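Local atomic coordinates of SusD superfamily protein (Bacteroides vulgatus ATCC 8482, PDB entry 3JQ0), a protein that probably binds nutrient glycans at the outer membrane and is likely to take part in their uptake. Residues K26-F31 against E255-Y260; D358-R363 against M443-R448. All blocks are in the same frame, centred on the assembly; numbering follows the deposited sequence. Where two conformers were deposited one is given.

Contact 1 (K26-F31 against E255-Y260); sequences KSYNFF and EMWGGY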
loop_
_atom_site.group_PDB
_atom_site.type_symbol
_atom_site.label_atom_id
_atom_site.label_comp_id
_atom_site.label_asym_id
_atom_site.label_seq_id
_atom_site.Cartn_x
_atom_site.Cartn_y
_atom_site.Cartn_z
ATOM N N LYS A 26 6.723 1.509 -10.608
ATOM C CA LYS A 26 5.518 0.717 -10.364
ATOM C C LYS A 26 4.752 1.088 -9.098
ATOM O O LYS A 26 3.766 0.445 -8.793
ATOM C CB LYS A 26 5.846 -0.775 -10.355
ATOM C CG LYS A 26 5.823 -1.350 -11.819
ATOM C CD LYS A 26 6.365 -0.501 -12.893
ATOM C CE LYS A 26 6.156 -0.993 -14.288
ATOM N NZ LYS A 26 7.002 -0.280 -15.268
ATOM N N SER A 27 5.187 2.137 -8.421
ATOM C CA SER A 27 4.512 2.616 -7.188
ATOM C C SER A 27 3.026 2.760 -7.389
ATOM O O SER A 27 2.228 2.298 -6.561
ATOM C CB SER A 27 5.046 4.070 -6.879
ATOM O OG SER A 27 6.328 4.158 -6.462
ATOM N N TYR A 28 2.658 3.475 -8.448
ATOM C CA TYR A 28 1.264 3.704 -8.741
ATOM C C TYR A 28 0.518 2.374 -8.946
ATOM O O TYR A 28 -0.562 2.158 -8.386
ATOM C CB TYR A 28 1.139 4.630 -9.954
ATOM C CG TYR A 28 -0.283 4.902 -10.371
ATOM C CD1 TYR A 28 -1.225 5.319 -9.482
ATOM C CD2 TYR A 28 -0.647 4.775 -11.703
ATOM C CE1 TYR A 28 -2.530 5.600 -9.890
ATOM C CE2 TYR A 28 -1.903 5.044 -12.136
ATOM C CZ TYR A 28 -2.873 5.451 -11.213
ATOM O OH TYR A 28 -4.156 5.734 -11.640
ATOM N N ASN A 29 1.095 1.477 -9.762
ATOM C CA ASN A 29 0.470 0.166 -9.934
ATOM C C ASN A 29 0.329 -0.593 -8.632
ATOM O O ASN A 29 -0.687 -1.272 -8.440
ATOM C CB ASN A 29 1.221 -0.664 -10.949
ATOM C CG ASN A 29 0.954 -0.283 -12.375
ATOM O OD1 ASN A 29 0.068 0.497 -12.671
ATOM N ND2 ASN A 29 1.729 -0.883 -13.284
ATOM N N PHE A 30 1.278 -0.501 -7.713
ATOM C CA PHE A 30 1.128 -1.190 -6.423
ATOM C C PHE A 30 -0.067 -0.638 -5.679
ATOM O O PHE A 30 -0.803 -1.390 -5.037
ATOM C CB PHE A 30 2.407 -1.078 -5.564
ATOM C CG PHE A 30 3.647 -1.647 -6.203
ATOM C CD1 PHE A 30 3.609 -2.758 -7.072
ATOM C CD2 PHE A 30 4.892 -1.090 -5.941
ATOM C CE1 PHE A 30 4.768 -3.245 -7.664
ATOM C CE2 PHE A 30 6.049 -1.587 -6.532
ATOM C CZ PHE A 30 5.979 -2.648 -7.413
ATOM N N PHE A 31 -0.265 0.685 -5.694
ATOM C CA PHE A 31 -1.464 1.286 -5.145
ATOM C C PHE A 31 -2.723 0.722 -5.784
ATOM O O PHE A 31 -3.655 0.306 -5.099
ATOM C CB PHE A 31 -1.409 2.804 -5.247
ATOM C CG PHE A 31 -2.725 3.489 -5.025
ATOM C CD1 PHE A 31 -3.291 3.585 -3.750
ATOM C CD2 PHE A 31 -3.425 3.983 -6.121
ATOM C CE1 PHE A 31 -4.529 4.230 -3.616
ATOM C CE2 PHE A 31 -4.648 4.609 -5.971
ATOM C CZ PHE A 31 -5.196 4.720 -4.716
ATOM N N GLU A 255 8.628 12.214 -9.374
ATOM C CA GLU A 255 7.451 12.698 -8.649
ATOM C C GLU A 255 6.757 11.495 -8.025
ATOM O O GLU A 255 6.766 10.407 -8.608
ATOM C CB GLU A 255 6.502 13.410 -9.640
ATOM C CG GLU A 255 5.340 14.056 -8.942
ATOM C CD GLU A 255 4.357 14.791 -9.827
ATOM O OE1 GLU A 255 4.619 14.979 -11.024
ATOM O OE2 GLU A 255 3.267 15.126 -9.279
HETATM N N MSE A 256 6.125 11.640 -6.870
HETATM C CA MSE A 256 5.440 10.505 -6.302
HETATM C C MSE A 256 4.427 9.924 -7.300
HETATM O O MSE A 256 3.653 10.650 -7.954
HETATM C CB MSE A 256 4.793 10.881 -4.977
HETATM C CG MSE A 256 4.248 9.666 -4.270
HETATM SE SE MSE A 256 3.602 9.970 -2.481
HETATM C CE MSE A 256 1.723 9.438 -2.783
ATOM N N TRP A 257 4.464 8.598 -7.452
ATOM C CA TRP A 257 3.626 7.866 -8.371
ATOM C C TRP A 257 3.809 8.311 -9.838
ATOM O O TRP A 257 2.914 8.128 -10.653
ATOM C CB TRP A 257 2.151 7.897 -7.981
ATOM C CG TRP A 257 1.799 7.224 -6.684
ATOM C CD1 TRP A 257 2.612 6.663 -5.750
ATOM C CD2 TRP A 257 0.463 7.097 -6.185
ATOM N NE1 TRP A 257 1.852 6.218 -4.699
ATOM C CE2 TRP A 257 0.540 6.473 -4.947
ATOM C CE3 TRP A 257 -0.781 7.473 -6.678
ATOM C CZ2 TRP A 257 -0.576 6.249 -4.152
ATOM C CZ3 TRP A 257 -1.891 7.230 -5.927
ATOM C CH2 TRP A 257 -1.781 6.646 -4.661
ATOM N N GLY A 258 4.962 8.927 -10.161
ATOM C CA GLY A 258 5.189 9.401 -11.506
ATOM C C GLY A 258 4.189 10.426 -11.983
ATOM O O GLY A 258 3.979 10.575 -13.170
ATOM N N GLY A 259 3.609 11.175 -11.045
ATOM C CA GLY A 259 2.592 12.169 -11.336
ATOM C C GLY A 259 1.166 11.700 -11.139
ATOM O O GLY A 259 0.277 12.552 -11.175
ATOM N N TYR A 260 0.947 10.399 -10.970
ATOM C CA TYR A 260 -0.387 9.843 -10.894
ATOM C C TYR A 260 -1.072 10.065 -9.553
ATOM O O TYR A 260 -2.260 9.801 -9.442
ATOM C CB TYR A 260 -0.403 8.359 -11.321
ATOM C CG TYR A 260 -0.074 8.187 -12.795
ATOM C CD1 TYR A 260 -1.024 8.483 -13.777
ATOM C CD2 TYR A 260 1.170 7.792 -13.215
ATOM C CE1 TYR A 260 -0.716 8.361 -15.157
ATOM C CE2 TYR A 260 1.481 7.657 -14.589
ATOM C CZ TYR A 260 0.541 7.978 -15.542
ATOM O OH TYR A 260 0.823 7.867 -16.883
HETATM O O HOH W 1 6.513 6.987 -6.164
#

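Contact 2 (D358-R363 against M443-R448); sequences DFPIYR and MFEGKR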
loop_
_atom_site.group_PDB
_atom_site.type_symbol
_atom_site.label_atom_id
_atom_site.label_comp_id
_atom_site.label_asym_id
_atom_site.label_seq_id
_atom_site.Cartn_x
_atom_site.Cartn_y
_atom_site.Cartn_z
ATOM N N ASP A 358 8.125 10.715 -0.235
ATOM C CA ASP A 358 8.386 9.300 -0.394
ATOM C C ASP A 358 7.087 8.503 -0.264
ATOM O O ASP A 358 6.154 8.956 0.390
ATOM C CB ASP A 358 9.373 8.792 0.682
ATOM C CG ASP A 358 10.803 9.268 0.475
ATOM O OD1 ASP A 358 11.105 9.907 -0.564
ATOM O OD2 ASP A 358 11.608 8.955 1.391
ATOM N N PHE A 359 7.003 7.347 -0.904
ATOM C CA PHE A 359 5.826 6.498 -0.828
ATOM C C PHE A 359 6.137 5.256 -0.019
ATOM O O PHE A 359 6.900 4.398 -0.457
ATOM C CB PHE A 359 5.320 6.082 -2.194
ATOM C CG PHE A 359 4.075 5.262 -2.141
ATOM C CD1 PHE A 359 2.942 5.768 -1.516
ATOM C CD2 PHE A 359 4.017 3.996 -2.645
ATOM C CE1 PHE A 359 1.781 5.058 -1.468
ATOM C CE2 PHE A 359 2.822 3.273 -2.591
ATOM C CZ PHE A 359 1.705 3.813 -1.983
ATOM N N PRO A 360 5.621 5.150 1.217
ATOM C CA PRO A 360 5.953 3.970 2.042
ATOM C C PRO A 360 5.393 2.692 1.439
ATOM O O PRO A 360 4.266 2.678 0.961
ATOM C CB PRO A 360 5.268 4.276 3.384
ATOM C CG PRO A 360 4.994 5.754 3.386
ATOM C CD PRO A 360 4.741 6.095 1.935
ATOM N N ILE A 361 6.182 1.631 1.508
ATOM C CA ILE A 361 5.767 0.262 1.149
ATOM C C ILE A 361 5.506 -0.529 2.410
ATOM O O ILE A 361 4.434 -1.125 2.602
ATOM C CB ILE A 361 6.775 -0.424 0.204
ATOM C CG1 ILE A 361 6.906 0.340 -1.122
ATOM C CG2 ILE A 361 6.416 -1.887 -0.001
ATOM C CD1 ILE A 361 5.675 0.344 -1.967
ATOM N N TYR A 362 6.514 -0.587 3.279
ATOM C CA TYR A 362 6.392 -1.250 4.590
ATOM C C TYR A 362 6.746 -0.292 5.703
ATOM O O TYR A 362 7.895 0.197 5.739
ATOM C CB TYR A 362 7.267 -2.491 4.686
ATOM C CG TYR A 362 6.911 -3.637 3.768
ATOM C CD1 TYR A 362 5.592 -4.103 3.670
ATOM C CD2 TYR A 362 7.878 -4.280 3.035
ATOM C CE1 TYR A 362 5.282 -5.208 2.907
ATOM C CE2 TYR A 362 7.568 -5.398 2.252
ATOM C CZ TYR A 362 6.254 -5.854 2.181
ATOM O OH TYR A 362 6.002 -6.976 1.413
ATOM N N ARG A 363 5.790 -0.076 6.605
ATOM C CA ARG A 363 5.927 0.751 7.799
ATOM C C ARG A 363 5.847 -0.072 9.049
ATOM O O ARG A 363 5.177 -1.130 9.047
ATOM C CB ARG A 363 4.685 1.818 7.862
ATOM C CG ARG A 363 4.749 2.884 6.863
ATOM C CD ARG A 363 3.974 4.025 7.201
ATOM N NE ARG A 363 2.532 3.954 7.049
ATOM C CZ ARG A 363 1.664 4.029 8.039
ATOM N NH1 ARG A 363 1.987 3.933 9.316
ATOM N NH2 ARG A 363 0.391 4.200 7.723
HETATM N N MSE A 443 -4.941 4.453 4.450
HETATM C CA MSE A 443 -5.535 5.064 3.271
HETATM C C MSE A 443 -4.485 5.556 2.323
HETATM O O MSE A 443 -3.487 6.183 2.748
HETATM C CB MSE A 443 -6.462 6.244 3.658
HETATM C CG MSE A 443 -7.610 5.901 4.540
HETATM SE SE MSE A 443 -8.877 7.342 4.705
HETATM C CE MSE A 443 -9.724 7.072 2.966
ATOM N N PHE A 444 -4.686 5.326 1.013
ATOM C CA PHE A 444 -3.763 5.778 -0.038
ATOM C C PHE A 444 -2.409 5.050 -0.041
ATOM O O PHE A 444 -1.528 5.430 -0.772
ATOM C CB PHE A 444 -3.564 7.322 -0.046
ATOM C CG PHE A 444 -4.837 8.064 0.201
ATOM C CD1 PHE A 444 -5.909 7.971 -0.680
ATOM C CD2 PHE A 444 -5.036 8.800 1.357
ATOM C CE1 PHE A 444 -7.105 8.553 -0.450
ATOM C CE2 PHE A 444 -6.258 9.420 1.607
ATOM C CZ PHE A 444 -7.296 9.284 0.691
ATOM N N GLU A 445 -2.286 3.961 0.721
ATOM C CA GLU A 445 -1.071 3.187 0.799
ATOM C C GLU A 445 -1.190 1.805 0.182
ATOM O O GLU A 445 -0.244 1.034 0.229
ATOM C CB GLU A 445 -0.514 3.130 2.222
ATOM C CG GLU A 445 -0.007 4.482 2.731
ATOM C CD GLU A 445 0.438 4.392 4.170
ATOM O OE1 GLU A 445 1.579 3.889 4.360
ATOM O OE2 GLU A 445 -0.288 4.874 5.072
ATOM N N GLY A 446 -2.319 1.488 -0.425
ATOM C CA GLY A 446 -2.354 0.259 -1.230
ATOM C C GLY A 446 -2.602 -1.049 -0.472
ATOM O O GLY A 446 -2.108 -2.090 -0.881
ATOM N N LYS A 447 -3.383 -0.994 0.605
ATOM C CA LYS A 447 -3.569 -2.150 1.484
ATOM C C LYS A 447 -4.972 -2.764 1.516
ATOM O O LYS A 447 -5.075 -3.977 1.664
ATOM C CB LYS A 447 -3.185 -1.826 2.920
ATOM C CG LYS A 447 -1.805 -1.170 3.061
ATOM C CD LYS A 447 -0.656 -1.967 2.450
ATOM C CE LYS A 447 0.681 -1.304 2.690
ATOM N NZ LYS A 447 1.836 -2.002 2.028
ATOM N N ARG A 448 -6.036 -1.962 1.419
ATOM C CA ARG A 448 -7.370 -2.417 1.780
ATOM C C ARG A 448 -7.871 -3.587 0.966
ATOM O O ARG A 448 -8.531 -4.483 1.537
ATOM C CB ARG A 448 -8.342 -1.221 1.706
ATOM C CG ARG A 448 -9.798 -1.538 1.968
ATOM C CD ARG A 448 -10.110 -1.998 3.370
ATOM N NE ARG A 448 -11.549 -1.967 3.571
ATOM C CZ ARG A 448 -12.138 -2.285 4.723
ATOM N NH1 ARG A 448 -11.451 -2.745 5.747
ATOM N NH2 ARG A 448 -13.448 -2.110 4.851
HETATM O O HOH W 2 2.716 1.530 3.480
HETATM O O HOH W 3 2.440 0.848 0.260
#

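Contact 1 (K26-F31 against E255-Y260)
Trp257 lays its indole against the first turn of helix 27-34 and meets Ser27, Tyr28 and Phe31 with a single face. The tight part lies at the far end of its six-membered ring: CH2 of Trp257 stands over the centre of the Phe31 ring, 3.3 Å from Phe31 CG. The two rings form an offset stack, tilted 27° from parallel, and Phe31 CB adds a CH-pi contact over the same indole face. A chi1 of 166° swings Phe31 CG away from the backbone N and carries the phenyl ring across the end of the indole. At the pyrrole end, Ser27 CB approaches Trp257 CD1 to 3.7 Å. Between them Tyr28 CD1 comes within 3.6 Å of Trp257 CE3, the two rings meeting obliquely, neither stacked nor edge-to-face.

Tyr28, Phe31, Trp257 and Tyr260 together make an aromatic cluster joining the N-terminal helical part of this SusD-family fold to the loop that follows strand 243-247. Phe359 and Tyr261 meet the indole edge-to-face.

The packing is looser toward Tyr260, which is exposed to solvent. In the conformer modelled here its CB sits almost on the normal of the Tyr28 ring, 3.4 Å from the centroid, in a CH-pi contact, but the two phenol rings, although only 9° from parallel, are slid apart and barely overlap. No direct hydrogen bond crosses the contact. One water bridges it instead, donating to Ser27 OG and accepting from Trp257 N, each at 2.9 Å; Ser27 OG also bonds to Arg24 O.

Contact 2 (D358-R363 against M443-R448)
The bulged strand 359-363, paired antiparallel with strand 243-247, meets the loop between helices 430-441 and 448-455 through a buried salt bridge of Arg363 and Glu445. The guanidinium takes the carboxylate side-on: Arg363 NE donates to Glu445 OE1 at 2.9 Å and Arg363 NH2 to Glu445 OE2 at 2.8 Å. Each oxygen offers its syn lone pair, both bonds are nearly straight (N-H...O 171° and 164°), and the two flat groups lie only 20° from coplanar. A bend at chi3 turns the guanidinium edge toward the acid, whose chain runs extended beyond CG.

Both partners have further charges: Lys341 pairs with Glu445 OE2, while Arg363 NH1 reaches Glu441 and Glu242. A leucine in place of Arg363 removes both in-plane donors, and the Glu445 carboxylate would probably be held less firmly in its plane, with Lys341 still beside it, while Glu441 and Glu242 would lose the arginine they share.

Alongside, Lys447 bends at chi2 to bring NZ within 2.8 Å of Ile361 O, bonding in the carbonyl plane where the classic bulge at Ile361 and Tyr362 faces Phe245. Two waters lie between the two segments; one approaches both Pro360 O and Glu445 O at 2.7 Å, and the other lies 2.8 Å from Glu445 OE1. On the apolar flank, Phe359 points its ring edge at Phe444 O, 3.4 Å from CE1, and this carbonyl oxygen has no hydrogen-bonding partner in the model.

With Lys341 beside Glu445, and Glu441 and Glu242 beside Arg363, the pair belongs to a buried ionic network; the two cations at the carboxylate would be expected to favour the ionised form of Glu445.

In the fold
From the N terminus, helix 27-34 supplies the first half of contact 1; 223 residues, many of them helical, pass before the loop at 255-260 returns to it and closes that long excursion. Contact 2 opens only later, at strand 359-363, and closes at 443-448 after a shorter, largely helical excursion. The two are therefore in series, neither nested nor crossed. In space they adjoin, their centres about 11 Å apart: Trp257 CZ2 packs 3.6 Å from Phe444 O. Together they join the N-terminal helices, the two-stranded sheet of 243-247 and 359-363, and the C-terminal helices, with contact 2 close to the centre of the molecule.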